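Local coordinates for putative aminooxidase (Propionibacterium acnes, PDB 2BA9), which is a polyunsaturated fatty acid isomerase that produces conjugated linoleic acid and binds flavin-adenine dinucleotide in an amine-oxidoreductase type fold, at residues A[128-136]-A[410-421]; A[248-256]-A[395-403]. All blocks are in the same frame, centred on the assembly; numbering follows the deposited sequence.

Interaction 1: residues A[128-136]-A[410-421]; sequences YDANGHYNK and EVCHYSKDLVTR. With NA (sodium ion), chain B; FAD (flavin-adenine dinucleotide), chain D.
The side-chain amide of Asn131 lies against Glu410 and Tyr414 of helix 408-423, the last helix of this flavoprotein of the amine oxidoreductase family, docking the irregular 128-136 loop on it. With CG anti to the backbone N (chi1 175°), the amide reaches the helix, where ND2 donates to Glu410 OE1 at 2.9 Å from above the carboxylate plane and also to the backbone Glu410 O, which already accepts the helical bond from Tyr414 N. OD1 meets the CA of Tyr414 and accepts a hydrogen bond from a water that also donates to Asp417 OD2 and accepts from Tyr134 OH. Aromatic contacts follow. Asn131 CB lies over one face of His413, 3.9 Å from the ring centroid, while the guanidinium of Arg421 lies flat on Tyr134, planes at 10°, in a cation-pi stack. An edge of that tyrosine meets CE1 of Tyr414, and the Tyr414 ring has Gly132 CA at its own edge; Tyr414 OH is hydrogen-bonded to Glu388 OE2. The ionic part is a sodium site shared with Lys183 O: Asp129 O accepts from two sodium-bound waters, one of which also donates to Glu410 OE1, and Glu410 OE2 binds the sodium ion at 2.3 Å.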
loop_
_atom_site.group_PDB
_atom_site.type_symbol
_atom_site.label_atom_id
_atom_site.label_comp_id
_atom_site.label_asym_id
_atom_site.label_seq_id
_atom_site.Cartn_x
_atom_site.Cartn_y
_atom_site.Cartn_z
ATOM N N TYR A 128 11.027 -3.140 15.724
ATOM C CA TYR A 128 9.676 -3.078 15.146
ATOM C C TYR A 128 9.609 -2.476 13.728
ATOM O O TYR A 128 8.759 -2.877 12.910
ATOM C CB TYR A 128 8.748 -2.265 16.079
ATOM C CG TYR A 128 8.894 -0.754 15.929
ATOM C CD1 TYR A 128 8.038 -0.046 15.109
ATOM C CD2 TYR A 128 9.891 -0.043 16.598
ATOM C CE1 TYR A 128 8.151 1.321 14.961
ATOM C CE2 TYR A 128 10.018 1.346 16.447
ATOM C CZ TYR A 128 9.137 2.013 15.626
ATOM O OH TYR A 128 9.229 3.385 15.443
ATOM N N ASP A 129 10.492 -1.512 13.452
ATOM C CA ASP A 129 10.413 -0.711 12.231
ATOM C C ASP A 129 11.173 -1.268 11.041
ATOM O O ASP A 129 11.132 -0.680 9.969
ATOM C CB ASP A 129 10.828 0.738 12.494
ATOM C CG ASP A 129 12.214 0.871 13.098
ATOM O OD1 ASP A 129 12.785 -0.132 13.567
ATOM O OD2 ASP A 129 12.719 2.008 13.118
ATOM N N ALA A 130 11.837 -2.408 11.214
ATOM C CA ALA A 130 12.516 -3.076 10.103
ATOM C C ALA A 130 11.521 -3.422 8.956
ATOM O O ALA A 130 10.345 -3.778 9.184
ATOM C CB ALA A 130 13.250 -4.330 10.598
ATOM N N ASN A 131 12.000 -3.277 7.727
ATOM C CA ASN A 131 11.223 -3.633 6.558
ATOM C C ASN A 131 11.030 -5.153 6.534
ATOM O O ASN A 131 11.926 -5.909 6.909
ATOM C CB ASN A 131 11.931 -3.124 5.295
ATOM C CG ASN A 131 11.246 -3.549 4.021
ATOM O OD1 ASN A 131 11.645 -4.532 3.413
ATOM N ND2 ASN A 131 10.206 -2.816 3.611
ATOM N N GLY A 132 9.845 -5.592 6.132
ATOM C CA GLY A 132 9.527 -7.021 6.102
ATOM C C GLY A 132 9.300 -7.572 7.500
ATOM O O GLY A 132 9.350 -6.820 8.479
ATOM N N HIS A 133 9.039 -8.875 7.581
ATOM C CA HIS A 133 8.680 -9.535 8.841
ATOM C C HIS A 133 9.569 -10.747 9.168
ATOM O O HIS A 133 9.313 -11.467 10.145
ATOM C CB HIS A 133 7.194 -9.958 8.807
ATOM C CG HIS A 133 6.247 -8.834 8.492
ATOM N ND1 HIS A 133 5.378 -8.304 9.422
ATOM C CD2 HIS A 133 6.026 -8.151 7.346
ATOM C CE1 HIS A 133 4.667 -7.342 8.866
ATOM N NE2 HIS A 133 5.048 -7.221 7.606
ATOM N N TYR A 134 10.623 -10.945 8.371
ATOM C CA TYR A 134 11.548 -12.083 8.507
ATOM C C TYR A 134 12.372 -11.985 9.796
ATOM O O TYR A 134 12.826 -13.007 10.333
ATOM C CB TYR A 134 12.460 -12.233 7.257
ATOM C CG TYR A 134 13.109 -10.954 6.752
ATOM C CD1 TYR A 134 14.295 -10.524 7.289
ATOM C CD2 TYR A 134 12.520 -10.175 5.746
ATOM C CE1 TYR A 134 14.900 -9.370 6.863
ATOM C CE2 TYR A 134 13.122 -8.996 5.302
ATOM C CZ TYR A 134 14.317 -8.605 5.875
ATOM O OH TYR A 134 14.967 -7.463 5.502
ATOM N N ASN A 135 12.562 -10.759 10.281
ATOM C CA ASN A 135 13.034 -10.537 11.638
ATOM C C ASN A 135 11.808 -10.537 12.554
ATOM O O ASN A 135 10.998 -9.601 12.529
ATOM C CB ASN A 135 13.816 -9.224 11.760
ATOM C CG ASN A 135 14.932 -9.094 10.714
ATOM O OD1 ASN A 135 14.860 -8.249 9.815
ATOM N ND2 ASN A 135 15.970 -9.919 10.838
ATOM N N LYS A 136 11.658 -11.607 13.332
ATOM C CA LYS A 136 10.455 -11.830 14.149
ATOM C C LYS A 136 10.257 -10.710 15.179
ATOM O O LYS A 136 11.146 -10.420 15.994
ATOM C CB LYS A 136 10.552 -13.195 14.843
ATOM C CG LYS A 136 9.272 -13.710 15.529
ATOM C CD LYS A 136 9.626 -14.861 16.531
ATOM C CE LYS A 136 8.414 -15.373 17.302
ATOM N NZ LYS A 136 8.746 -16.410 18.369
ATOM N N GLU A 410 7.800 0.623 0.950
ATOM C CA GLU A 410 8.011 -0.623 1.681
ATOM C C GLU A 410 8.250 -1.772 0.725
ATOM O O GLU A 410 9.170 -2.574 0.944
ATOM C CB GLU A 410 6.847 -0.935 2.625
ATOM C CG GLU A 410 6.757 -0.007 3.844
ATOM C CD GLU A 410 7.930 -0.151 4.827
ATOM O OE1 GLU A 410 8.335 -1.287 5.138
ATOM O OE2 GLU A 410 8.441 0.888 5.312
ATOM N N VAL A 411 7.445 -1.852 -0.336
ATOM C CA VAL A 411 7.589 -2.919 -1.320
ATOM C C VAL A 411 8.887 -2.798 -2.131
ATOM O O VAL A 411 9.533 -3.805 -2.405
ATOM C CB VAL A 411 6.368 -3.042 -2.279
ATOM C CG1 VAL A 411 5.047 -3.170 -1.478
ATOM C CG2 VAL A 411 6.322 -1.907 -3.258
ATOM N N CYS A 412 9.259 -1.578 -2.512
ATOM C CA CYS A 412 10.484 -1.359 -3.277
ATOM C C CYS A 412 11.704 -1.690 -2.409
ATOM O O CYS A 412 12.623 -2.365 -2.862
ATOM C CB CYS A 412 10.569 0.081 -3.785
ATOM S SG CYS A 412 9.332 0.511 -5.046
ATOM N N HIS A 413 11.689 -1.211 -1.164
ATOM C CA HIS A 413 12.728 -1.524 -0.156
ATOM C C HIS A 413 12.860 -3.044 0.075
ATOM O O HIS A 413 13.975 -3.598 0.151
ATOM C CB HIS A 413 12.390 -0.778 1.144
ATOM C CG HIS A 413 13.458 -0.825 2.194
ATOM N ND1 HIS A 413 13.270 -0.307 3.458
ATOM C CD2 HIS A 413 14.703 -1.354 2.190
ATOM C CE1 HIS A 413 14.359 -0.493 4.177
ATOM N NE2 HIS A 413 15.246 -1.124 3.430
ATOM N N TYR A 414 11.724 -3.729 0.147
ATOM C CA TYR A 414 11.737 -5.183 0.245
ATOM C C TYR A 414 12.339 -5.833 -1.010
ATOM O O TYR A 414 13.121 -6.783 -0.898
ATOM C CB TYR A 414 10.331 -5.737 0.500
ATOM C CG TYR A 414 10.333 -7.213 0.837
ATOM C CD1 TYR A 414 10.275 -7.644 2.152
ATOM C CD2 TYR A 414 10.411 -8.177 -0.164
ATOM C CE1 TYR A 414 10.294 -8.998 2.464
ATOM C CE2 TYR A 414 10.423 -9.525 0.137
ATOM C CZ TYR A 414 10.365 -9.927 1.453
ATOM O OH TYR A 414 10.375 -11.255 1.758
ATOM N N SER A 415 11.964 -5.345 -2.195
ATOM C CA SER A 415 12.557 -5.860 -3.448
ATOM C C SER A 415 14.101 -5.686 -3.491
ATOM O O SER A 415 14.842 -6.638 -3.764
ATOM C CB SER A 415 11.890 -5.226 -4.681
ATOM O OG SER A 415 10.695 -5.924 -5.050
ATOM N N LYS A 416 14.564 -4.473 -3.198
ATOM C CA LYS A 416 16.005 -4.169 -3.019
ATOM C C LYS A 416 16.700 -5.194 -2.121
ATOM O O LYS A 416 17.734 -5.771 -2.485
ATOM C CB LYS A 416 16.154 -2.764 -2.403
ATOM C CG LYS A 416 17.572 -2.275 -2.105
ATOM C CD LYS A 416 17.511 -0.965 -1.321
ATOM C CE LYS A 416 18.854 -0.258 -1.225
ATOM N NZ LYS A 416 19.770 -0.944 -0.296
ATOM N N ASP A 417 16.138 -5.402 -0.936
ATOM C CA ASP A 417 16.744 -6.290 0.058
ATOM C C ASP A 417 16.679 -7.760 -0.377
ATOM O O ASP A 417 17.560 -8.528 -0.041
ATOM C CB ASP A 417 16.060 -6.126 1.422
ATOM C CG ASP A 417 16.466 -4.849 2.150
ATOM O OD1 ASP A 417 17.503 -4.235 1.808
ATOM O OD2 ASP A 417 15.750 -4.462 3.091
ATOM N N LEU A 418 15.644 -8.139 -1.132
ATOM C CA LEU A 418 15.527 -9.512 -1.645
ATOM C C LEU A 418 16.759 -9.912 -2.455
ATOM O O LEU A 418 17.223 -11.045 -2.371
ATOM C CB LEU A 418 14.273 -9.684 -2.503
ATOM C CG LEU A 418 13.880 -11.130 -2.850
ATOM C CD1 LEU A 418 13.132 -11.802 -1.686
ATOM C CD2 LEU A 418 13.038 -11.154 -4.131
ATOM N N VAL A 419 17.260 -8.970 -3.246
ATOM C CA VAL A 419 18.428 -9.197 -4.086
ATOM C C VAL A 419 19.645 -9.380 -3.191
ATOM O O VAL A 419 20.456 -10.281 -3.405
ATOM C CB VAL A 419 18.684 -8.014 -5.044
ATOM C CG1 VAL A 419 19.942 -8.268 -5.875
ATOM C CG2 VAL A 419 17.465 -7.752 -5.944
ATOM N N THR A 420 19.751 -8.526 -2.175
ATOM C CA THR A 420 20.793 -8.650 -1.158
ATOM C C THR A 420 20.689 -9.964 -0.396
ATOM O O THR A 420 21.686 -10.636 -0.190
ATOM C CB THR A 420 20.741 -7.505 -0.127
ATOM O OG1 THR A 420 20.683 -6.241 -0.804
ATOM C CG2 THR A 420 21.972 -7.549 0.771
ATOM N N ARG A 421 19.480 -10.329 0.014
ATOM C CA ARG A 421 19.295 -11.493 0.886
ATOM C C ARG A 421 19.538 -12.838 0.201
ATOM O O ARG A 421 20.071 -13.764 0.840
ATOM C CB ARG A 421 17.902 -11.485 1.515
ATOM C CG ARG A 421 17.671 -10.339 2.499
ATOM C CD ARG A 421 16.491 -10.624 3.378
ATOM N NE ARG A 421 15.262 -10.739 2.606
ATOM C CZ ARG A 421 14.262 -11.593 2.850
ATOM N NH1 ARG A 421 14.319 -12.488 3.839
ATOM N NH2 ARG A 421 13.186 -11.561 2.070
HETATM NA NA NA B . 9.311 1.559 7.366
HETATM P PA FAD D . 0.679 -3.164 -7.120
HETATM O O1A FAD D . 0.925 -1.686 -7.030
HETATM O O2A FAD D . -0.743 -3.633 -6.890
HETATM O O5B FAD D . 1.083 -3.658 -8.589
HETATM C C5B FAD D . 0.979 -5.036 -8.862
HETATM C C4B FAD D . 1.168 -5.287 -10.343
HETATM O O4B FAD D . 1.096 -6.678 -10.582
HETATM C C3B FAD D . 0.095 -4.590 -11.183
HETATM O O3B FAD D . 0.704 -3.803 -12.182
HETATM C C2B FAD D . -0.724 -5.733 -11.733
HETATM O O2B FAD D . -1.367 -5.416 -12.968
HETATM C C1B FAD D . 0.305 -6.877 -11.732
HETATM N N9A FAD D . -0.380 -8.182 -11.729
HETATM C C8A FAD D . -1.342 -8.624 -10.845
HETATM N N7A FAD D . -1.731 -9.878 -11.212
HETATM C C5A FAD D . -1.025 -10.239 -12.320
HETATM C C6A FAD D . -1.021 -11.393 -13.129
HETATM N N6A FAD D . -1.545 -12.560 -12.632
HETATM N N1A FAD D . -0.134 -11.456 -14.199
HETATM C C2A FAD D . 0.691 -10.386 -14.516
HETATM N N3A FAD D . 0.673 -9.253 -13.713
HETATM C C4A FAD D . -0.178 -9.169 -12.652
HETATM N N1 FAD D . 1.483 3.984 -1.043
HETATM C C2 FAD D . 2.313 4.866 -0.382
HETATM O O2 FAD D . 3.504 4.593 -0.231
HETATM N N3 FAD D . 1.797 6.040 0.132
HETATM C C4 FAD D . 0.463 6.346 -0.040
HETATM O O4 FAD D . 0.036 7.418 0.418
HETATM C C4X FAD D . -0.377 5.460 -0.722
HETATM N N5 FAD D . -1.725 5.722 -0.894
HETATM C C5X FAD D . -2.523 4.935 -1.703
HETATM C C6 FAD D . -3.839 5.302 -1.973
HETATM C C7 FAD D . -4.619 4.519 -2.821
HETATM C C7M FAD D . -6.028 4.954 -3.104
HETATM C C8 FAD D . -4.084 3.364 -3.386
HETATM C C8M FAD D . -4.882 2.485 -4.302
HETATM C C9 FAD D . -2.769 3.003 -3.105
HETATM C C9A FAD D . -1.976 3.774 -2.255
HETATM N N10 FAD D . -0.652 3.418 -1.940
HETATM C C10 FAD D . 0.157 4.283 -1.240
HETATM C "C1'" FAD D . -0.195 2.001 -2.040
HETATM C "C2'" FAD D . 0.737 1.784 -3.226
HETATM O "O2'" FAD D . 0.216 2.350 -4.425
HETATM C "C3'" FAD D . 0.948 0.285 -3.372
HETATM O "O3'" FAD D . 1.330 -0.263 -2.108
HETATM C "C4'" FAD D . 1.989 -0.017 -4.437
HETATM O "O4'" FAD D . 1.496 0.278 -5.739
HETATM C "C5'" FAD D . 2.399 -1.477 -4.309
HETATM O "O5'" FAD D . 3.115 -1.877 -5.443
HETATM P P FAD D . 3.185 -3.446 -5.844
HETATM O O1P FAD D . 3.959 -3.628 -7.136
HETATM O O2P FAD D . 3.799 -4.181 -4.703
HETATM O O3P FAD D . 1.672 -3.914 -6.105
HETATM O O HOH W 1 9.794 -0.801 7.455
HETATM O O HOH W 2 9.785 1.855 9.416
HETATM O O HOH W 3 13.829 -6.292 3.512
HETATM O O HOH W 4 7.499 -3.615 5.658
HETATM O O HOH W 5 8.078 3.546 7.454
#

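Interaction 2: residues A[248-256]-A[395-403]; sequences DVLVLTVPL and NTFYAGEIM. With FAD (flavin-adenine dinucleotide), chain D.
Strands 249-252 and 396-398 run parallel, their axes 4.7 Å apart at closest approach and 18° from exact alignment, with Leu250 beside Thr396, Val251 beside Phe397 and Leu252 beside Tyr398. The ladder starts with Leu250 N donating to Asn395 O at 2.7 Å, almost straight at 176°. Phe397 N then bonds to Leu250 O and Leu252 N to Phe397 O; a weak bond from Ala399 N to Leu252 O closes the series as the strands give way to loops.

The bridged side chains sort onto two faces. On one, Leu250 and Thr396 lie side by side and point the same way, as do Leu252 and Tyr398; Leu252 CD1 touches Tyr398 CD1 at 3.8 Å and also packs on Thr396 CG2. On the other, Val251 packs beside Phe397, and helix 408-423 covers them through Leu418 on Val251 and Phe422 and Phe423 on Phe397. Val249, whose CG1 is trans to the amide nitrogen (chi1 -175°), brings that methyl to the edge of the phenyl ring, 3.6 Å from Phe397 CE2. Beyond the strands, Leu256 CD1 presses on Ile402 CG2 at 3.4 Å, closer than usual for two methyls.

The loops that follow the carboxyl ends of both strands meet the cofactor. Val254 CG1 lies 3.3 Å from N9A of the adenine, while Glu401 OE2 accepts a 2.6 Å hydrogen bond from the ribityl O3' and its OE1 forms a salt bridge with Lys45. A water accepts from Glu401 N and lies within bonding distance of Thr253 O and the phosphate oxygen O2P. Thr253 OG1 bonds to Ile12 O on the neighbouring strand 9-12. Cofactor binding at the carboxyl ends of parallel strands is the hallmark of a Rossmann-type dinucleotide-binding domain.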
loop_
_atom_site.group_PDB
_atom_site.type_symbol
_atom_site.label_atom_id
_atom_site.label_comp_id
_atom_site.label_asym_id
_atom_site.label_seq_id
_atom_site.Cartn_x
_atom_site.Cartn_y
_atom_site.Cartn_z
ATOM N N ASP A 248 14.668 -19.848 -15.034
ATOM C CA ASP A 248 15.405 -20.523 -13.966
ATOM C C ASP A 248 14.838 -20.152 -12.609
ATOM O O ASP A 248 14.767 -20.988 -11.713
ATOM C CB ASP A 248 16.878 -20.131 -14.019
ATOM C CG ASP A 248 17.557 -20.624 -15.265
ATOM O OD1 ASP A 248 17.485 -21.831 -15.533
ATOM O OD2 ASP A 248 18.162 -19.816 -15.984
ATOM N N VAL A 249 14.438 -18.889 -12.475
ATOM C CA VAL A 249 13.970 -18.338 -11.203
ATOM C C VAL A 249 12.668 -17.541 -11.403
ATOM O O VAL A 249 12.468 -16.877 -12.432
ATOM C CB VAL A 249 15.056 -17.445 -10.577
ATOM C CG1 VAL A 249 14.649 -16.968 -9.194
ATOM C CG2 VAL A 249 16.364 -18.184 -10.518
ATOM N N LEU A 250 11.776 -17.654 -10.419
ATOM C CA LEU A 250 10.514 -16.926 -10.394
ATOM C C LEU A 250 10.456 -15.970 -9.207
ATOM O O LEU A 250 10.722 -16.369 -8.082
ATOM C CB LEU A 250 9.354 -17.919 -10.280
ATOM C CG LEU A 250 7.939 -17.347 -10.383
ATOM C CD1 LEU A 250 7.738 -16.658 -11.731
ATOM C CD2 LEU A 250 6.902 -18.462 -10.166
ATOM N N VAL A 251 10.084 -14.715 -9.466
ATOM C CA VAL A 251 9.932 -13.706 -8.419
ATOM C C VAL A 251 8.527 -13.098 -8.491
ATOM O O VAL A 251 8.162 -12.465 -9.483
ATOM C CB VAL A 251 11.030 -12.615 -8.507
ATOM C CG1 VAL A 251 10.840 -11.554 -7.426
ATOM C CG2 VAL A 251 12.397 -13.264 -8.375
ATOM N N LEU A 252 7.750 -13.325 -7.429
ATOM C CA LEU A 252 6.345 -12.959 -7.376
ATOM C C LEU A 252 6.171 -11.658 -6.643
ATOM O O LEU A 252 6.507 -11.575 -5.466
ATOM C CB LEU A 252 5.546 -14.030 -6.621
ATOM C CG LEU A 252 5.544 -15.459 -7.164
ATOM C CD1 LEU A 252 4.825 -16.389 -6.179
ATOM C CD2 LEU A 252 4.902 -15.525 -8.540
ATOM N N THR A 253 5.630 -10.652 -7.330
ATOM C CA THR A 253 5.215 -9.396 -6.695
ATOM C C THR A 253 3.697 -9.209 -6.841
ATOM O O THR A 253 3.182 -8.101 -6.674
ATOM C CB THR A 253 5.957 -8.153 -7.295
ATOM O OG1 THR A 253 5.489 -7.897 -8.628
ATOM C CG2 THR A 253 7.454 -8.362 -7.296
ATOM N N VAL A 254 2.996 -10.308 -7.140
ATOM C CA VAL A 254 1.557 -10.304 -7.403
ATOM C C VAL A 254 0.786 -11.023 -6.295
ATOM O O VAL A 254 1.391 -11.764 -5.512
ATOM C CB VAL A 254 1.230 -10.958 -8.762
ATOM C CG1 VAL A 254 1.621 -10.022 -9.910
ATOM C CG2 VAL A 254 1.922 -12.308 -8.901
ATOM N N PRO A 255 -0.554 -10.823 -6.228
ATOM C CA PRO A 255 -1.344 -11.487 -5.188
ATOM C C PRO A 255 -1.107 -13.001 -5.138
ATOM O O PRO A 255 -1.290 -13.723 -6.130
ATOM C CB PRO A 255 -2.788 -11.127 -5.565
ATOM C CG PRO A 255 -2.681 -9.858 -6.285
ATOM C CD PRO A 255 -1.415 -10.008 -7.093
ATOM N N LEU A 256 -0.663 -13.461 -3.975
ATOM C CA LEU A 256 -0.182 -14.821 -3.812
ATOM C C LEU A 256 -1.300 -15.848 -3.647
ATOM O O LEU A 256 -1.135 -16.995 -4.011
ATOM C CB LEU A 256 0.762 -14.902 -2.623
ATOM C CG LEU A 256 2.062 -14.105 -2.705
ATOM C CD1 LEU A 256 2.889 -14.373 -1.416
ATOM C CD2 LEU A 256 2.841 -14.431 -3.980
ATOM N N ASN A 395 12.972 -22.542 -6.741
ATOM C CA ASN A 395 13.395 -21.319 -7.419
ATOM C C ASN A 395 12.323 -20.238 -7.487
ATOM O O ASN A 395 12.304 -19.425 -8.413
ATOM C CB ASN A 395 13.896 -21.659 -8.821
ATOM C CG ASN A 395 14.933 -22.751 -8.809
ATOM O OD1 ASN A 395 15.843 -22.736 -7.983
ATOM N ND2 ASN A 395 14.811 -23.704 -9.718
ATOM N N THR A 396 11.444 -20.239 -6.485
ATOM C CA THR A 396 10.372 -19.269 -6.383
ATOM C C THR A 396 10.630 -18.394 -5.177
ATOM O O THR A 396 10.876 -18.909 -4.082
ATOM C CB THR A 396 9.021 -19.956 -6.196
ATOM O OG1 THR A 396 8.814 -20.890 -7.262
ATOM C CG2 THR A 396 7.896 -18.925 -6.182
ATOM N N PHE A 397 10.572 -17.078 -5.385
ATOM C CA PHE A 397 10.731 -16.105 -4.314
ATOM C C PHE A 397 9.458 -15.273 -4.181
ATOM O O PHE A 397 8.728 -15.070 -5.154
ATOM C CB PHE A 397 11.957 -15.230 -4.560
ATOM C CG PHE A 397 13.251 -15.994 -4.532
ATOM C CD1 PHE A 397 13.965 -16.134 -3.345
ATOM C CD2 PHE A 397 13.751 -16.590 -5.691
ATOM C CE1 PHE A 397 15.153 -16.823 -3.317
ATOM C CE2 PHE A 397 14.939 -17.302 -5.663
ATOM C CZ PHE A 397 15.643 -17.418 -4.476
ATOM N N TYR A 398 9.199 -14.827 -2.954
ATOM C CA TYR A 398 7.948 -14.170 -2.570
ATOM C C TYR A 398 8.212 -12.736 -2.135
ATOM O O TYR A 398 9.066 -12.495 -1.278
ATOM C CB TYR A 398 7.284 -14.961 -1.435
ATOM C CG TYR A 398 7.149 -16.445 -1.762
ATOM C CD1 TYR A 398 6.216 -16.893 -2.698
ATOM C CD2 TYR A 398 7.968 -17.391 -1.156
ATOM C CE1 TYR A 398 6.106 -18.247 -3.018
ATOM C CE2 TYR A 398 7.858 -18.744 -1.471
ATOM C CZ TYR A 398 6.925 -19.161 -2.402
ATOM O OH TYR A 398 6.810 -20.495 -2.696
ATOM N N ALA A 399 7.477 -11.796 -2.741
ATOM C CA ALA A 399 7.654 -10.369 -2.500
ATOM C C ALA A 399 6.337 -9.568 -2.648
ATOM O O ALA A 399 5.250 -10.116 -2.571
ATOM C CB ALA A 399 8.729 -9.827 -3.417
ATOM N N GLY A 400 6.441 -8.255 -2.830
ATOM C CA GLY A 400 5.247 -7.422 -2.953
ATOM C C GLY A 400 4.605 -7.114 -1.617
ATOM O O GLY A 400 5.197 -7.330 -0.558
ATOM N N GLU A 401 3.381 -6.609 -1.659
ATOM C CA GLU A 401 2.757 -6.042 -0.463
ATOM C C GLU A 401 2.643 -7.039 0.699
ATOM O O GLU A 401 2.968 -6.684 1.825
ATOM C CB GLU A 401 1.407 -5.442 -0.798
ATOM C CG GLU A 401 1.498 -4.173 -1.668
ATOM C CD GLU A 401 0.136 -3.668 -2.123
ATOM O OE1 GLU A 401 -0.699 -4.508 -2.513
ATOM O OE2 GLU A 401 -0.100 -2.446 -2.100
ATOM N N ILE A 402 2.235 -8.277 0.420
ATOM C CA ILE A 402 2.021 -9.277 1.476
ATOM C C ILE A 402 3.253 -9.499 2.365
ATOM O O ILE A 402 3.086 -9.708 3.553
ATOM C CB ILE A 402 1.517 -10.642 0.908
ATOM C CG1 ILE A 402 0.999 -11.574 2.023
ATOM C CG2 ILE A 402 2.638 -11.335 0.102
ATOM C CD1 ILE A 402 0.062 -10.951 3.033
ATOM N N MET A 403 4.464 -9.389 1.805
ATOM C CA MET A 403 5.722 -9.686 2.539
ATOM C C MET A 403 6.312 -8.506 3.320
ATOM O O MET A 403 7.279 -8.667 4.086
ATOM C CB MET A 403 6.811 -10.210 1.585
ATOM C CG MET A 403 6.456 -11.482 0.828
ATOM S SD MET A 403 5.738 -12.815 1.831
ATOM C CE MET A 403 7.057 -13.088 3.017
HETATM P PA FAD D . 0.679 -3.164 -7.120
HETATM O O1A FAD D . 0.925 -1.686 -7.030
HETATM O O2A FAD D . -0.743 -3.633 -6.890
HETATM O O5B FAD D . 1.083 -3.658 -8.589
HETATM C C5B FAD D . 0.979 -5.036 -8.862
HETATM C C4B FAD D . 1.168 -5.287 -10.343
HETATM O O4B FAD D . 1.096 -6.678 -10.582
HETATM C C3B FAD D . 0.095 -4.590 -11.183
HETATM O O3B FAD D . 0.704 -3.803 -12.182
HETATM C C2B FAD D . -0.724 -5.733 -11.733
HETATM O O2B FAD D . -1.367 -5.416 -12.968
HETATM C C1B FAD D . 0.305 -6.877 -11.732
HETATM N N9A FAD D . -0.380 -8.182 -11.729
HETATM C C8A FAD D . -1.342 -8.624 -10.845
HETATM N N7A FAD D . -1.731 -9.878 -11.212
HETATM C C5A FAD D . -1.025 -10.239 -12.320
HETATM C C6A FAD D . -1.021 -11.393 -13.129
HETATM N N6A FAD D . -1.545 -12.560 -12.632
HETATM N N1A FAD D . -0.134 -11.456 -14.199
HETATM C C2A FAD D . 0.691 -10.386 -14.516
HETATM N N3A FAD D . 0.673 -9.253 -13.713
HETATM C C4A FAD D . -0.178 -9.169 -12.652
HETATM N N1 FAD D . 1.483 3.984 -1.043
HETATM C C2 FAD D . 2.313 4.866 -0.382
HETATM O O2 FAD D . 3.504 4.593 -0.231
HETATM N N3 FAD D . 1.797 6.040 0.132
HETATM C C4 FAD D . 0.463 6.346 -0.040
HETATM O O4 FAD D . 0.036 7.418 0.418
HETATM C C4X FAD D . -0.377 5.460 -0.722
HETATM N N5 FAD D . -1.725 5.722 -0.894
HETATM C C5X FAD D . -2.523 4.935 -1.703
HETATM C C6 FAD D . -3.839 5.302 -1.973
HETATM C C7 FAD D . -4.619 4.519 -2.821
HETATM C C7M FAD D . -6.028 4.954 -3.104
HETATM C C8 FAD D . -4.084 3.364 -3.386
HETATM C C8M FAD D . -4.882 2.485 -4.302
HETATM C C9 FAD D . -2.769 3.003 -3.105
HETATM C C9A FAD D . -1.976 3.774 -2.255
HETATM N N10 FAD D . -0.652 3.418 -1.940
HETATM C C10 FAD D . 0.157 4.283 -1.240
HETATM C "C1'" FAD D . -0.195 2.001 -2.040
HETATM C "C2'" FAD D . 0.737 1.784 -3.226
HETATM O "O2'" FAD D . 0.216 2.350 -4.425
HETATM C "C3'" FAD D . 0.948 0.285 -3.372
HETATM O "O3'" FAD D . 1.330 -0.263 -2.108
HETATM C "C4'" FAD D . 1.989 -0.017 -4.437
HETATM O "O4'" FAD D . 1.496 0.278 -5.739
HETATM C "C5'" FAD D . 2.399 -1.477 -4.309
HETATM O "O5'" FAD D . 3.115 -1.877 -5.443
HETATM P P FAD D . 3.185 -3.446 -5.844
HETATM O O1P FAD D . 3.959 -3.628 -7.136
HETATM O O2P FAD D . 3.799 -4.181 -4.703
HETATM O O3P FAD D . 1.672 -3.914 -6.105
HETATM O O HOH W 6 2.535 -6.559 -4.425
HETATM O O HOH W 7 2.619 -9.968 -3.799
#

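Overall arrangement
The two contacts bring distant parts of the chain together around one cofactor. Their centres lie about 13 Å apart, and strand 396-398 and helix 408-423 follow each other in sequence, so the second segment of interaction 2 leads into that of interaction 1. They also touch: Tyr414 CE1 and His133 CD2 lie 3.4 Å and 3.5 Å from Met403 O, and Val411 CG1 packs on Glu401 CG at 3.7 Å. Both reach flavin-adenine dinucleotide. Residues 248-256 meet its adenine, 395-403 its ribityl chain, and Val411 CG1 of interaction 1 comes 3.6 Å from the phosphate oxygen O2P, while a different side of helix 408-423 carries the 128-136 loop.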